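Local coordinates for protein putative superoxide reductase (Thermotoga maritima, PDB 2AMU) that probably reduces superoxide to hydrogen peroxide at an iron centre, using electrons delivered by rubredoxin, at residues W67-F72 with V80-R85. Sequence-based numbering, arbitrary orientation.
Sequences WIKVFF and VYEVGR
The guanidinium of Arg-85 lies over one face of the Trp-67 indole in a cation-pi contact, its CZ 3.7 Å from the centroid of the five-membered ring, with the two planes 37° apart. NH1 leans over the rim near Trp-67 NE1, and Lys-69 NZ stands 3.6 Å above the same indole plane, also toward the rim. Lys-69 comes to the edge of the guanidinium with CE in its plane and NZ nearest NH1. The Arg-85 chain reaches this position by running extended from CG to NE. Farther along the same face of the hairpin, the Phe-71 ring sits obliquely against the backbone of Glu-82, CD1 to CA 3.7 Å, and also touches Val-80 CG2. A bend at chi3 (-75°) brings Lys-69 NZ within 3.2 Å of Arg-85 NH1. Replacing Trp-67 by an alanine would probably open a gap and deprive both cations of their pi surface, though Arg-85 would stay tied to Glu-87. One extra residue in strand 81-87 makes a classic beta bulge, where Val-70 O receives Gly-84 N at 3.2 Å and, weakly, Val-83 N. Val-83 CG2 packs 3.7 Å from Phe-72 CB. Ile-68, Phe-72 and Val-83 pack on strand 103-115. Chemically, two close cations share the Trp-67 face, their charge probably offset by the Arg-85 NE salt bridge to Glu-87 and by Glu-82 OE2, 4.3 Å from Lys-69 NZ.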
ATOM      1  N   TRP A  67       6.468  -7.340  -1.614  1.00 32.06           N
ATOM      2  CA  TRP A  67       5.188  -6.758  -1.836  1.00 30.32           C
ATOM      3  C   TRP A  67       4.040  -7.670  -1.448  1.00 30.33           C
ATOM      4  O   TRP A  67       4.197  -8.882  -1.311  1.00 30.99           O
ATOM      5  CB  TRP A  67       5.050  -6.283  -3.295  1.00 29.32           C
ATOM      6  CG  TRP A  67       5.380  -7.247  -4.375  1.00 31.75           C
ATOM      7  CD1 TRP A  67       6.518  -7.252  -5.124  1.00 33.24           C
ATOM      8  CD2 TRP A  67       4.561  -8.331  -4.879  1.00 31.71           C
ATOM      9  NE1 TRP A  67       6.466  -8.270  -6.038  1.00 30.27           N
ATOM     10  CE2 TRP A  67       5.269  -8.928  -5.927  1.00 34.29           C
ATOM     11  CE3 TRP A  67       3.282  -8.827  -4.563  1.00 30.02           C
ATOM     12  CZ2 TRP A  67       4.758 -10.021  -6.657  1.00 28.37           C
ATOM     13  CZ3 TRP A  67       2.780  -9.921  -5.263  1.00 30.31           C
ATOM     14  CH2 TRP A  67       3.524 -10.512  -6.298  1.00 35.71           C
ATOM     15  N   ILE A  68       2.886  -7.029  -1.291  1.00 32.27           N
ATOM     16  CA  ILE A  68       1.584  -7.668  -1.184  1.00 29.68           C
ATOM     17  C   ILE A  68       0.721  -7.067  -2.314  1.00 31.08           C
ATOM     18  O   ILE A  68       0.779  -5.890  -2.530  1.00 31.48           O
ATOM     19  CB  ILE A  68       0.917  -7.335   0.186  1.00 32.04           C
ATOM     20  CG1 ILE A  68       1.520  -8.185   1.285  1.00 26.30           C
ATOM     21  CG2 ILE A  68      -0.653  -7.530   0.150  1.00 33.08           C
ATOM     22  CD1 ILE A  68       1.081  -7.772   2.685  1.00 26.53           C
ATOM     23  N   LYS A  69      -0.068  -7.890  -2.996  1.00 30.65           N
ATOM     24  CA  LYS A  69      -1.005  -7.488  -4.015  1.00 31.83           C
ATOM     25  C   LYS A  69      -2.369  -8.039  -3.601  1.00 33.03           C
ATOM     26  O   LYS A  69      -2.478  -9.137  -3.010  1.00 32.74           O
ATOM     27  CB  LYS A  69      -0.509  -8.067  -5.354  1.00 32.15           C
ATOM     28  CG  LYS A  69      -1.103  -7.599  -6.617  1.00 42.18           C
ATOM     29  CD  LYS A  69      -0.300  -8.161  -7.855  1.00 35.44           C
ATOM     30  CE  LYS A  69       1.015  -7.456  -8.078  1.00 42.88           C
ATOM     31  NZ  LYS A  69       2.056  -8.286  -8.720  1.00 41.17           N
ATOM     32  N   VAL A  70      -3.417  -7.264  -3.881  1.00 31.34           N
ATOM     33  CA  VAL A  70      -4.771  -7.680  -3.608  1.00 31.14           C
ATOM     34  C   VAL A  70      -5.545  -7.705  -4.919  1.00 30.77           C
ATOM     35  O   VAL A  70      -5.472  -6.770  -5.718  1.00 33.25           O
ATOM     36  CB  VAL A  70      -5.504  -6.748  -2.567  1.00 27.56           C
ATOM     37  CG1 VAL A  70      -7.043  -7.175  -2.431  1.00 27.21           C
ATOM     38  CG2 VAL A  70      -4.768  -6.785  -1.225  1.00 25.97           C
ATOM     39  N   PHE A  71      -6.268  -8.802  -5.115  1.00 29.62           N
ATOM     40  CA  PHE A  71      -7.197  -8.979  -6.221  1.00 32.01           C
ATOM     41  C   PHE A  71      -8.613  -9.136  -5.713  1.00 30.73           C
ATOM     42  O   PHE A  71      -8.833  -9.661  -4.602  1.00 31.20           O
ATOM     43  CB  PHE A  71      -6.821 -10.233  -7.026  1.00 31.08           C
ATOM     44  CG  PHE A  71      -5.517 -10.089  -7.815  1.00 32.41           C
ATOM     45  CD1 PHE A  71      -5.515  -9.492  -9.036  1.00 32.40           C
ATOM     46  CD2 PHE A  71      -4.317 -10.564  -7.309  1.00 33.85           C
ATOM     47  CE1 PHE A  71      -4.370  -9.353  -9.764  1.00 32.58           C
ATOM     48  CE2 PHE A  71      -3.184 -10.429  -8.031  1.00 33.97           C
ATOM     49  CZ  PHE A  71      -3.217  -9.821  -9.265  1.00 36.32           C
ATOM     50  N   PHE A  72      -9.567  -8.686  -6.525  1.00 30.38           N
ATOM     51  CA  PHE A  72     -10.990  -8.949  -6.278  1.00 29.60           C
ATOM     52  C   PHE A  72     -11.559  -9.720  -7.441  1.00 29.79           C
ATOM     53  O   PHE A  72     -11.360  -9.363  -8.616  1.00 30.26           O
ATOM     54  CB  PHE A  72     -11.775  -7.660  -6.055  1.00 28.01           C
ATOM     55  CG  PHE A  72     -13.194  -7.889  -5.647  1.00 27.32           C
ATOM     56  CD1 PHE A  72     -13.495  -8.437  -4.413  1.00 27.54           C
ATOM     57  CD2 PHE A  72     -14.237  -7.532  -6.485  1.00 31.49           C
ATOM     58  CE1 PHE A  72     -14.840  -8.645  -4.016  1.00 31.52           C
ATOM     59  CE2 PHE A  72     -15.563  -7.731  -6.099  1.00 32.49           C
ATOM     60  CZ  PHE A  72     -15.856  -8.300  -4.855  1.00 28.30           C
ATOM     61  N   VAL A  80     -10.413 -11.570 -12.634  1.00 30.36           N
ATOM     62  CA  VAL A  80      -9.964 -10.971 -11.386  1.00 27.95           C
ATOM     63  C   VAL A  80      -9.547  -9.557 -11.750  1.00 28.79           C
ATOM     64  O   VAL A  80      -9.174  -9.279 -12.904  1.00 29.09           O
ATOM     65  CB  VAL A  80      -8.726 -11.661 -10.642  1.00 28.45           C
ATOM     66  CG1 VAL A  80      -9.150 -12.837  -9.811  1.00 34.75           C
ATOM     67  CG2 VAL A  80      -7.558 -11.988 -11.608  1.00 29.59           C
ATOM     68  N   TYR A  81      -9.617  -8.677 -10.753  1.00 29.42           N
ATOM     69  CA  TYR A  81      -9.287  -7.274 -10.892  1.00 29.19           C
ATOM     70  C   TYR A  81      -8.217  -6.983  -9.842  1.00 31.39           C
ATOM     71  O   TYR A  81      -8.313  -7.410  -8.664  1.00 31.82           O
ATOM     72  CB  TYR A  81     -10.559  -6.363 -10.783  1.00 31.53           C
ATOM     73  CG  TYR A  81     -11.580  -6.741 -11.819  1.00 29.27           C
ATOM     74  CD1 TYR A  81     -11.517  -6.233 -13.116  1.00 33.13           C
ATOM     75  CD2 TYR A  81     -12.558  -7.681 -11.548  1.00 35.88           C
ATOM     76  CE1 TYR A  81     -12.417  -6.620 -14.084  1.00 30.38           C
ATOM     77  CE2 TYR A  81     -13.463  -8.071 -12.537  1.00 27.31           C
ATOM     78  CZ  TYR A  81     -13.377  -7.531 -13.801  1.00 27.42           C
ATOM     79  OH  TYR A  81     -14.262  -7.910 -14.800  1.00 34.47           O
ATOM     80  N   GLU A  82      -7.168  -6.297 -10.283  1.00 31.14           N
ATOM     81  CA  GLU A  82      -6.110  -5.901  -9.386  1.00 31.19           C
ATOM     82  C   GLU A  82      -6.563  -4.704  -8.569  1.00 31.59           C
ATOM     83  O   GLU A  82      -6.626  -3.596  -9.072  1.00 34.33           O
ATOM     84  CB  GLU A  82      -4.839  -5.574 -10.162  1.00 31.04           C
ATOM     85  CG  GLU A  82      -3.621  -5.365  -9.261  1.00 33.93           C
ATOM     86  CD  GLU A  82      -2.301  -5.128 -10.026  1.00 37.07           C
ATOM     87  OE1 GLU A  82      -2.136  -4.070 -10.676  1.00 36.68           O
ATOM     88  OE2 GLU A  82      -1.406  -5.995  -9.903  1.00 43.25           O
ATOM     89  N   VAL A  83      -6.867  -4.945  -7.295  1.00 30.79           N
ATOM     90  CA  VAL A  83      -7.203  -3.893  -6.347  1.00 27.68           C
ATOM     91  C   VAL A  83      -5.968  -2.998  -6.133  1.00 28.25           C
ATOM     92  O   VAL A  83      -6.070  -1.785  -6.120  1.00 30.72           O
ATOM     93  CB  VAL A  83      -7.735  -4.528  -4.999  1.00 30.16           C
ATOM     94  CG1 VAL A  83      -7.804  -3.524  -3.879  1.00 23.82           C
ATOM     95  CG2 VAL A  83      -9.119  -5.206  -5.252  1.00 26.84           C
ATOM     96  N   GLY A  84      -4.811  -3.607  -5.933  1.00 27.80           N
ATOM     97  CA  GLY A  84      -3.609  -2.833  -5.832  1.00 29.02           C
ATOM     98  C   GLY A  84      -2.405  -3.661  -5.586  1.00 28.22           C
ATOM     99  O   GLY A  84      -2.504  -4.857  -5.306  1.00 31.16           O
ATOM    100  N   ARG A  85      -1.256  -2.997  -5.704  1.00 28.37           N
ATOM    101  CA  ARG A  85       0.065  -3.559  -5.387  1.00 27.86           C
ATOM    102  C   ARG A  85       0.726  -2.662  -4.363  1.00 30.64           C
ATOM    103  O   ARG A  85       0.791  -1.465  -4.558  1.00 26.70           O
ATOM    104  CB  ARG A  85       0.940  -3.619  -6.607  1.00 26.32           C
ATOM    105  CG  ARG A  85       2.341  -4.097  -6.350  1.00 33.18           C
ATOM    106  CD  ARG A  85       3.002  -4.410  -7.637  1.00 34.12           C
ATOM    107  NE  ARG A  85       4.481  -4.424  -7.615  1.00 37.80           N
ATOM    108  CZ  ARG A  85       5.272  -5.479  -7.917  1.00 37.52           C
ATOM    109  NH1 ARG A  85       4.775  -6.667  -8.205  1.00 36.30           N
ATOM    110  NH2 ARG A  85       6.596  -5.343  -7.914  1.00 35.80           N
TER